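Long-range contacts in APL1 (Anopheles gambiae, PDB 3O6N), which probably forms with the leucine-rich repeat protein LRIM1 a heterodimeric complex that regulates complement-like immunity in the mosquito: residues Asn218-Pro223 against Leu245-Leu250; Lys232-Asn237 against Glu252-Tyr257; Tyr278-Arg283 against Asp301-His306. All blocks are in the same frame, centred on the assembly; numbering follows the deposited sequence. Where two conformers were deposited one is given.

Interactions 1 and 2 interlock along a leucine-rich repeat solenoid, sharing the turn that starts at strand 230-232; interaction 3 follows them. Interaction 2 (232-237 with 252-257) and interaction 3 (278-283 with 301-306) each join successive turns just where the parallel strands end. Their centres are about 11 Å apart, and they are probably joined by backbone hydrogen bonds, Leu255 N to Tyr278 O at 2.7 Å and Tyr257 N to Ser280 O at 2.9 Å. Interaction 1 joins the return part of one turn to that of the next, its centre about 13 Å from that of interaction 2 and about 21 Å from that of interaction 3. It touches interaction 2 through Asn218 CB and the backbone O of the glycan-bearing Asn237, 3.6 Å apart.

Interaction 1: residues Asn218-Pro223 against Leu245-Leu250; sequences NVVRGP and LNYPGL
Pro223 and Asn246 mark the nearest backbone approach, their CA atoms still 6.9 Å apart, and the side chains of Asn246 and Tyr247 meet the backbone carbonyls of Gly222 and Pro223 through two waters. A short strand runs through Val220 to Arg221, and Gly222 and Pro223 continue it as loop. Facing them, a 3-10 segment at Leu245 and Asn246 gives way to a type I turn from Tyr247 to Leu250, closed by the bond from Leu250 N to Tyr247 O. Tyr247 reaches across with its hydroxyl leading: CG lies beside the backbone N (chi1 -50°), and OH comes to 4.3 Å from CG1 of Val220. In this leucine-rich repeat solenoid, residues 218-223 run through the return part of one turn, while 245-250 closes the next just before strand 252-254; strand 219-221 pairs with strand 200-202, and Ile203 also packs on Tyr247. Of the two waters, one gives hydrogen bonds to Gly222 O (2.7 Å) and to Tyr247 OH, and accepts from Asn246 ND2 at 2.8 Å. The other lies in the ring plane at the edge of Tyr247, taking the phenol proton over 2.7 Å and donating to Pro223 O. The hydroxyl thus accepts from one water and donates to the other, which fixes the direction of its proton. Over one face of the ring, displaced toward the rim, sits Asn246 CB, 3.9 Å above the plane.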
loop_
_atom_site.group_PDB
_atom_site.type_symbol
_atom_site.label_atom_id
_atom_site.label_comp_id
_atom_site.label_asym_id
_atom_site.label_seq_id
_atom_site.Cartn_x
_atom_site.Cartn_y
_atom_site.Cartn_z
ATOM N N ASN A 218 -2.912 11.529 11.152
ATOM C CA ASN A 218 -3.035 11.630 12.603
ATOM C C ASN A 218 -4.444 11.297 13.077
ATOM O O ASN A 218 -4.716 11.275 14.277
ATOM C CB ASN A 218 -2.612 13.021 13.091
ATOM C CG ASN A 218 -3.410 14.137 12.441
ATOM O OD1 ASN A 218 -4.608 14.000 12.193
ATOM N ND2 ASN A 218 -2.744 15.248 12.155
ATOM N N VAL A 219 -5.334 11.044 12.123
ATOM C CA VAL A 219 -6.715 10.702 12.429
ATOM C C VAL A 219 -7.244 9.609 11.505
ATOM O O VAL A 219 -7.105 9.694 10.283
ATOM C CB VAL A 219 -7.632 11.935 12.304
ATOM C CG1 VAL A 219 -9.091 11.531 12.460
ATOM C CG2 VAL A 219 -7.246 12.985 13.333
ATOM N N VAL A 220 -7.838 8.577 12.098
ATOM C CA VAL A 220 -8.518 7.533 11.336
ATOM C C VAL A 220 -10.022 7.556 11.624
ATOM O O VAL A 220 -10.430 7.549 12.785
ATOM C CB VAL A 220 -7.940 6.143 11.664
ATOM C CG1 VAL A 220 -8.650 5.063 10.852
ATOM C CG2 VAL A 220 -6.438 6.119 11.390
ATOM N N ARG A 221 -10.835 7.598 10.568
ATOM C CA ARG A 221 -12.294 7.648 10.702
ATOM C C ARG A 221 -12.985 6.616 9.810
ATOM O O ARG A 221 -12.388 6.102 8.866
ATOM C CB ARG A 221 -12.826 9.038 10.332
ATOM C CG ARG A 221 -12.347 10.169 11.222
ATOM C CD ARG A 221 -13.016 11.491 10.855
ATOM N NE ARG A 221 -12.570 12.021 9.566
ATOM C CZ ARG A 221 -13.292 11.997 8.449
ATOM N NH1 ARG A 221 -14.509 11.467 8.449
ATOM N NH2 ARG A 221 -12.797 12.505 7.327
ATOM N N GLY A 222 -14.251 6.334 10.097
ATOM C CA GLY A 222 -15.031 5.444 9.258
ATOM C C GLY A 222 -15.879 4.456 10.038
ATOM O O GLY A 222 -15.650 4.231 11.224
ATOM N N PRO A 223 -16.858 3.842 9.359
ATOM C CA PRO A 223 -17.805 2.900 9.962
ATOM C C PRO A 223 -17.176 1.540 10.245
ATOM O O PRO A 223 -16.124 1.216 9.691
ATOM C CB PRO A 223 -18.871 2.752 8.875
ATOM C CG PRO A 223 -18.120 2.955 7.605
ATOM C CD PRO A 223 -17.092 4.013 7.916
ATOM N N LEU A 245 -11.022 -0.619 17.200
ATOM C CA LEU A 245 -12.203 -1.357 17.631
ATOM C C LEU A 245 -13.173 -1.559 16.472
ATOM O O LEU A 245 -14.029 -2.442 16.511
ATOM C CB LEU A 245 -12.911 -0.606 18.761
ATOM C CG LEU A 245 -13.868 -1.431 19.622
ATOM C CD1 LEU A 245 -13.084 -2.440 20.450
ATOM C CD2 LEU A 245 -14.695 -0.529 20.520
ATOM N N ASN A 246 -13.034 -0.736 15.440
ATOM C CA ASN A 246 -13.953 -0.773 14.308
ATOM C C ASN A 246 -13.585 -1.779 13.222
ATOM O O ASN A 246 -14.288 -1.895 12.217
ATOM C CB ASN A 246 -14.096 0.625 13.717
ATOM C CG ASN A 246 -14.783 1.577 14.671
ATOM O OD1 ASN A 246 -15.564 1.151 15.520
ATOM N ND2 ASN A 246 -14.498 2.866 14.541
ATOM N N TYR A 247 -12.497 -2.516 13.435
ATOM C CA TYR A 247 -11.973 -3.424 12.413
ATOM C C TYR A 247 -11.711 -4.825 12.962
ATOM O O TYR A 247 -10.563 -5.261 13.055
ATOM C CB TYR A 247 -10.725 -2.807 11.756
ATOM C CG TYR A 247 -11.017 -1.392 11.319
ATOM C CD1 TYR A 247 -11.841 -1.146 10.225
ATOM C CD2 TYR A 247 -10.532 -0.304 12.030
ATOM C CE1 TYR A 247 -12.152 0.141 9.838
ATOM C CE2 TYR A 247 -10.839 0.994 11.647
ATOM C CZ TYR A 247 -11.649 1.207 10.548
ATOM O OH TYR A 247 -11.963 2.487 10.159
ATOM N N PRO A 248 -12.792 -5.538 13.313
ATOM C CA PRO A 248 -12.722 -6.835 13.998
ATOM C C PRO A 248 -12.138 -7.958 13.139
ATOM O O PRO A 248 -11.752 -9.001 13.675
ATOM C CB PRO A 248 -14.185 -7.123 14.352
ATOM C CG PRO A 248 -14.969 -6.390 13.309
ATOM C CD PRO A 248 -14.186 -5.134 13.036
ATOM N N GLY A 249 -12.048 -7.745 11.830
ATOM C CA GLY A 249 -11.523 -8.769 10.944
ATOM C C GLY A 249 -10.034 -8.685 10.644
ATOM O O GLY A 249 -9.513 -9.492 9.877
ATOM N N LEU A 250 -9.342 -7.719 11.241
ATOM C CA LEU A 250 -7.928 -7.512 10.934
ATOM C C LEU A 250 -7.079 -8.752 11.194
ATOM O O LEU A 250 -7.228 -9.415 12.219
ATOM C CB LEU A 250 -7.362 -6.332 11.724
ATOM C CG LEU A 250 -7.639 -4.929 11.192
ATOM C CD1 LEU A 250 -7.144 -3.884 12.190
ATOM C CD2 LEU A 250 -6.972 -4.744 9.829
HETATM O O HOH W 1 -13.198 4.021 12.294
HETATM O O HOH W 2 -13.964 2.322 8.398
#

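Interaction 2: residues Lys232-Asn237 against Glu252-Tyr257. With NAG (2-acetamido-2-deoxy-beta-D-glucopyranose), chain C.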
loop_
_atom_site.group_PDB
_atom_site.type_symbol
_atom_site.label_atom_id
_atom_site.label_comp_id
_atom_site.label_asym_id
_atom_site.label_seq_id
_atom_site.Cartn_x
_atom_site.Cartn_y
_atom_site.Cartn_z
ATOM N N LYS A 232 -2.010 -1.207 6.503
ATOM C CA LYS A 232 -0.650 -0.696 6.603
ATOM C C LYS A 232 -0.663 0.802 6.899
ATOM O O LYS A 232 -1.070 1.608 6.059
ATOM C CB LYS A 232 0.125 -0.976 5.311
ATOM C CG LYS A 232 -0.016 -2.405 4.796
ATOM C CD LYS A 232 0.436 -3.431 5.834
ATOM C CE LYS A 232 1.925 -3.322 6.140
ATOM N NZ LYS A 232 2.783 -3.713 4.980
ATOM N N LEU A 233 -0.222 1.170 8.098
ATOM C CA LEU A 233 -0.199 2.570 8.510
ATOM C C LEU A 233 1.168 3.010 9.029
ATOM O O LEU A 233 1.276 4.024 9.723
ATOM C CB LEU A 233 -1.269 2.826 9.578
ATOM C CG LEU A 233 -2.702 2.920 9.057
ATOM C CD1 LEU A 233 -3.701 2.844 10.202
ATOM C CD2 LEU A 233 -2.874 4.206 8.264
ATOM N N GLN A 234 2.211 2.262 8.692
ATOM C CA GLN A 234 3.542 2.605 9.185
ATOM C C GLN A 234 3.991 3.942 8.592
ATOM O O GLN A 234 3.575 4.308 7.496
ATOM C CB GLN A 234 4.560 1.496 8.877
ATOM C CG GLN A 234 4.897 1.317 7.402
ATOM C CD GLN A 234 3.936 0.396 6.661
ATOM O OE1 GLN A 234 2.822 0.137 7.112
ATOM N NE2 GLN A 234 4.376 -0.104 5.509
ATOM N N HIS A 235 4.829 4.666 9.326
ATOM C CA HIS A 235 5.317 5.973 8.889
ATOM C C HIS A 235 4.184 6.984 8.744
ATOM O O HIS A 235 3.896 7.470 7.652
ATOM C CB HIS A 235 6.140 5.856 7.596
ATOM C CG HIS A 235 7.446 5.147 7.785
ATOM N ND1 HIS A 235 8.573 5.780 8.262
ATOM C CD2 HIS A 235 7.799 3.855 7.580
ATOM C CE1 HIS A 235 9.568 4.912 8.331
ATOM N NE2 HIS A 235 9.124 3.737 7.925
ATOM N N ASN A 236 3.540 7.280 9.864
ATOM C CA ASN A 236 2.530 8.324 9.929
ATOM C C ASN A 236 2.674 9.093 11.238
ATOM O O ASN A 236 3.747 9.080 11.845
ATOM C CB ASN A 236 1.127 7.744 9.741
ATOM C CG ASN A 236 0.786 7.534 8.267
ATOM O OD1 ASN A 236 0.665 8.495 7.520
ATOM N ND2 ASN A 236 0.643 6.278 7.849
ATOM N N ASN A 237 1.613 9.762 11.674
ATOM C CA ASN A 237 1.678 10.552 12.902
ATOM C C ASN A 237 0.579 10.189 13.892
ATOM O O ASN A 237 0.017 11.063 14.555
ATOM C CB ASN A 237 1.634 12.052 12.577
ATOM C CG ASN A 237 2.817 12.498 11.723
ATOM O OD1 ASN A 237 2.821 12.318 10.505
ATOM N ND2 ASN A 237 3.825 13.084 12.364
ATOM N N GLU A 252 -3.543 -8.439 9.965
ATOM C CA GLU A 252 -2.281 -7.727 10.143
ATOM C C GLU A 252 -2.495 -6.220 10.177
ATOM O O GLU A 252 -3.208 -5.664 9.336
ATOM C CB GLU A 252 -1.292 -8.074 9.022
ATOM C CG GLU A 252 -0.128 -7.091 8.922
ATOM C CD GLU A 252 0.892 -7.462 7.857
ATOM O OE1 GLU A 252 0.924 -8.633 7.429
ATOM O OE2 GLU A 252 1.665 -6.573 7.450
ATOM N N VAL A 253 -1.886 -5.559 11.157
ATOM C CA VAL A 253 -1.843 -4.103 11.154
ATOM C C VAL A 253 -0.433 -3.630 11.484
ATOM O O VAL A 253 0.205 -4.130 12.421
ATOM C CB VAL A 253 -2.890 -3.477 12.112
ATOM C CG1 VAL A 253 -2.630 -3.906 13.548
ATOM C CG2 VAL A 253 -2.880 -1.961 11.989
ATOM N N ASP A 254 0.072 -2.697 10.686
ATOM C CA ASP A 254 1.405 -2.155 10.919
ATOM C C ASP A 254 1.287 -0.708 11.371
ATOM O O ASP A 254 0.872 0.163 10.602
ATOM C CB ASP A 254 2.270 -2.265 9.654
ATOM C CG ASP A 254 3.739 -1.968 9.918
ATOM O OD1 ASP A 254 4.053 -1.375 10.969
ATOM O OD2 ASP A 254 4.582 -2.327 9.068
ATOM N N LEU A 255 1.633 -0.471 12.634
ATOM C CA LEU A 255 1.590 0.852 13.241
ATOM C C LEU A 255 2.995 1.386 13.517
ATOM O O LEU A 255 3.157 2.354 14.257
ATOM C CB LEU A 255 0.831 0.786 14.572
ATOM C CG LEU A 255 -0.599 0.245 14.487
ATOM C CD1 LEU A 255 -1.179 0.024 15.877
ATOM C CD2 LEU A 255 -1.458 1.197 13.696
ATOM N N SER A 256 4.008 0.753 12.933
ATOM C CA SER A 256 5.389 1.152 13.197
ATOM C C SER A 256 5.655 2.571 12.702
ATOM O O SER A 256 4.968 3.063 11.808
ATOM C CB SER A 256 6.383 0.168 12.571
ATOM O OG SER A 256 6.308 0.177 11.157
ATOM N N TYR A 257 6.648 3.224 13.294
ATOM C CA TYR A 257 7.009 4.590 12.916
ATOM C C TYR A 257 5.821 5.547 13.018
ATOM O O TYR A 257 5.480 6.250 12.063
ATOM C CB TYR A 257 7.610 4.624 11.508
ATOM C CG TYR A 257 8.932 3.897 11.402
ATOM C CD1 TYR A 257 10.126 4.549 11.666
ATOM C CD2 TYR A 257 8.982 2.556 11.047
ATOM C CE1 TYR A 257 11.341 3.886 11.569
ATOM C CE2 TYR A 257 10.188 1.884 10.951
ATOM C CZ TYR A 257 11.362 2.554 11.210
ATOM O OH TYR A 257 12.559 1.882 11.110
HETATM C C1 NAG C . 4.830 13.502 11.419
HETATM C C2 NAG C . 5.042 14.982 11.731
HETATM C C3 NAG C . 6.326 15.564 11.141
HETATM C C4 NAG C . 7.498 14.601 11.245
HETATM C C5 NAG C . 7.083 13.222 10.754
HETATM C C6 NAG C . 8.243 12.234 10.832
HETATM C C7 NAG C . 3.152 16.481 12.010
HETATM C C8 NAG C . 2.278 17.493 11.325
HETATM N N2 NAG C . 3.915 15.734 11.219
HETATM O O3 NAG C . 6.651 16.756 11.822
HETATM O O4 NAG C . 8.569 15.085 10.465
HETATM O O5 NAG C . 6.017 12.749 11.548
HETATM O O6 NAG C . 8.594 12.010 12.180
HETATM O O7 NAG C . 3.147 16.372 13.236
HETATM O O HOH W 3 5.034 -3.788 6.926
#
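His235 and Tyr257 share nearly the same torsions, chi1 -69° and -65°, which set each CG opposite the carbonyl carbon; with both backbones at positive phi, the two side chains run alongside each other. The rings form an offset stack, centroids 4.0 Å apart and planes 12° from parallel, with CE1 of His235 over the tyrosine at CG and Tyr257 CB under the imidazole face. His214 stacks on His235 as well, so the pairing carries on to the preceding turn. Parallel backbone bonds fix the register: Leu233 N to Asp254 O (2.9 Å), His235 N to Ser256 O and Asn236 N to Tyr257 O. This is the strand-to-loop corner of leucine-rich repeats, and Asn236 holds the asparagine position of the motif: its ND2 bonds straight to Leu233 O at 3.0 Å, coming from above that carbonyl plane. Asp254 forms an Asx turn, OD1 accepting from Ser256 N and, in one conformer, Ser256 OG. Against its carboxylate lies the Gln234 amide, nearly parallel; Gln234 OE1 is buried here with no polar partner. In one conformer Lys232 curls over Asp254 CB, NZ sharing a water with Asp254 OD2 and making a long salt bridge to Glu252 OE2 (3.9 Å), while Glu252 OE1 pairs with Arg276. Beyond the corner, Asn237 ND2 is bonded covalently to C1 of the N-acetylglucosamine, 1.4 Å away, and also hydrogen-bonded to Glu259 OE2.

Interaction 3: residues Tyr278-Arg283 against Asp301-His306; sequences YISNNR and DLSHNH
Asn305 ND2 points almost straight at Ile279 O, 3.0 Å away with 168° at the hydrogen, tying one leucine-rich repeat turn to the next through the asparagine of the motif. The same amide nitrogen also bonds Leu302 O; both acceptors lie close to the amide plane, so each N-H is used. At the amide's other end, OD1 takes a weak bond from Asn282 N and a hydrogen bond from Leu284 N. Backbone bonds from Ile279 N to Asp301 O (2.8 Å) and from Asn281 N to Ser303 O keep the two chains in step. Asn281 and His304 share chi1 near -70°, CG anti to the carbonyl carbon, which lays amide and ring alongside, 12° between their planes, Asn281 OD1 3.5 Å from His304 CB. On the buried side Ile279 CD1 meets Leu302 CD2 at 4.1 Å; Asp301 CB rests against Tyr278 CD1. Further out, Asn281 ND2 is steadied by Ser280 OG, His304 stacks on His327, and Asn282 OD1 accepts from Leu260 N. Asp301 makes an Asx turn, OD1 gripped by Ser303 N and, through the syn lone pair, Ser303 OG. Its OD2 accepts from a water 2.8 Å away that also meets Ser280 OG.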
loop_
_atom_site.group_PDB
_atom_site.type_symbol
_atom_site.label_atom_id
_atom_site.label_comp_id
_atom_site.label_asym_id
_atom_site.label_seq_id
_atom_site.Cartn_x
_atom_site.Cartn_y
_atom_site.Cartn_z
ATOM N N TYR A 278 2.521 -4.948 14.286
ATOM C CA TYR A 278 3.818 -4.284 14.251
ATOM C C TYR A 278 3.720 -2.894 14.858
ATOM O O TYR A 278 2.894 -2.085 14.437
ATOM C CB TYR A 278 4.350 -4.212 12.814
ATOM C CG TYR A 278 4.439 -5.552 12.120
ATOM C CD1 TYR A 278 5.534 -6.393 12.313
ATOM C CD2 TYR A 278 3.434 -5.974 11.255
ATOM C CE1 TYR A 278 5.620 -7.620 11.664
ATOM C CE2 TYR A 278 3.513 -7.198 10.610
ATOM C CZ TYR A 278 4.605 -8.013 10.816
ATOM O OH TYR A 278 4.672 -9.227 10.171
ATOM N N ILE A 279 4.548 -2.629 15.867
ATOM C CA ILE A 279 4.535 -1.338 16.539
ATOM C C ILE A 279 5.958 -0.848 16.819
ATOM O O ILE A 279 6.211 -0.205 17.840
ATOM C CB ILE A 279 3.757 -1.409 17.889
ATOM C CG1 ILE A 279 2.699 -2.516 17.846
ATOM C CG2 ILE A 279 3.118 -0.067 18.208
ATOM C CD1 ILE A 279 1.769 -2.532 19.052
ATOM N N SER A 280 6.894 -1.150 15.926
ATOM C CA SER A 280 8.277 -0.751 16.174
ATOM C C SER A 280 8.423 0.749 15.974
ATOM O O SER A 280 7.591 1.378 15.319
ATOM C CB SER A 280 9.247 -1.493 15.248
ATOM O OG SER A 280 9.284 -0.885 13.963
ATOM N N ASN A 281 9.475 1.323 16.547
ATOM C CA ASN A 281 9.820 2.708 16.260
ATOM C C ASN A 281 8.690 3.694 16.559
ATOM O O ASN A 281 8.411 4.606 15.779
ATOM C CB ASN A 281 10.300 2.840 14.802
ATOM C CG ASN A 281 11.634 2.149 14.562
ATOM O OD1 ASN A 281 12.693 2.753 14.723
ATOM N ND2 ASN A 281 11.586 0.880 14.170
ATOM N N ASN A 282 8.036 3.495 17.696
ATOM C CA ASN A 282 7.118 4.484 18.222
ATOM C C ASN A 282 7.769 5.104 19.449
ATOM O O ASN A 282 8.994 5.219 19.511
ATOM C CB ASN A 282 5.756 3.859 18.549
ATOM C CG ASN A 282 4.855 3.760 17.326
ATOM O OD1 ASN A 282 3.965 4.584 17.138
ATOM N ND2 ASN A 282 5.095 2.757 16.483
ATOM N N ARG A 283 6.963 5.501 20.423
ATOM C CA ARG A 283 7.509 6.041 21.660
ATOM C C ARG A 283 6.874 5.358 22.861
ATOM O O ARG A 283 6.571 6.002 23.860
ATOM C CB ARG A 283 7.295 7.554 21.725
ATOM C CG ARG A 283 7.836 8.301 20.511
ATOM C CD ARG A 283 7.982 9.785 20.794
ATOM N NE ARG A 283 6.712 10.402 21.166
ATOM C CZ ARG A 283 6.023 11.227 20.382
ATOM N NH1 ARG A 283 6.483 11.546 19.179
ATOM N NH2 ARG A 283 4.876 11.740 20.807
ATOM N N ASP A 301 5.808 -6.969 17.204
ATOM C CA ASP A 301 7.045 -6.219 17.075
ATOM C C ASP A 301 6.984 -4.961 17.925
ATOM O O ASP A 301 6.251 -4.023 17.607
ATOM C CB ASP A 301 7.302 -5.855 15.611
ATOM C CG ASP A 301 8.670 -5.244 15.394
ATOM O OD1 ASP A 301 9.346 -4.931 16.397
ATOM O OD2 ASP A 301 9.062 -5.073 14.218
ATOM N N LEU A 302 7.754 -4.950 19.009
ATOM C CA LEU A 302 7.807 -3.805 19.904
ATOM C C LEU A 302 9.201 -3.187 19.924
ATOM O O LEU A 302 9.530 -2.421 20.831
ATOM C CB LEU A 302 7.440 -4.232 21.329
ATOM C CG LEU A 302 6.059 -4.864 21.519
ATOM C CD1 LEU A 302 5.968 -5.548 22.872
ATOM C CD2 LEU A 302 4.969 -3.814 21.358
ATOM N N SER A 303 10.019 -3.529 18.937
ATOM C CA SER A 303 11.404 -3.066 18.910
ATOM C C SER A 303 11.494 -1.555 18.723
ATOM O O SER A 303 10.603 -0.935 18.145
ATOM C CB SER A 303 12.213 -3.797 17.821
ATOM O OG SER A 303 11.748 -3.464 16.509
ATOM N N HIS A 304 12.578 -0.970 19.220
ATOM C CA HIS A 304 12.833 0.459 19.057
ATOM C C HIS A 304 11.743 1.325 19.677
ATOM O O HIS A 304 11.117 2.145 19.007
ATOM C CB HIS A 304 13.070 0.812 17.582
ATOM C CG HIS A 304 14.363 0.284 17.050
ATOM N ND1 HIS A 304 14.480 -0.960 16.465
ATOM C CD2 HIS A 304 15.608 0.817 17.043
ATOM C CE1 HIS A 304 15.733 -1.160 16.106
ATOM N NE2 HIS A 304 16.440 -0.098 16.447
ATOM N N ASN A 305 11.525 1.121 20.970
ATOM C CA ASN A 305 10.632 1.967 21.744
ATOM C C ASN A 305 11.321 2.365 23.045
ATOM O O ASN A 305 12.549 2.335 23.128
ATOM C CB ASN A 305 9.297 1.267 21.999
ATOM C CG ASN A 305 8.379 1.305 20.781
ATOM O OD1 ASN A 305 7.827 2.350 20.455
ATOM N ND2 ASN A 305 8.218 0.168 20.106
ATOM N N HIS A 306 10.544 2.740 24.057
ATOM C CA HIS A 306 11.117 3.162 25.331
ATOM C C HIS A 306 10.531 2.353 26.478
ATOM O O HIS A 306 10.287 2.878 27.561
ATOM C CB HIS A 306 10.867 4.654 25.555
ATOM C CG HIS A 306 11.386 5.520 24.451
ATOM N ND1 HIS A 306 10.713 6.635 23.999
ATOM C CD2 HIS A 306 12.514 5.432 23.706
ATOM C CE1 HIS A 306 11.403 7.195 23.023
ATOM N NE2 HIS A 306 12.501 6.487 22.826
HETATM O O HOH W 4 7.615 -3.045 13.020
HETATM O O HOH W 5 11.656 4.937 18.684
#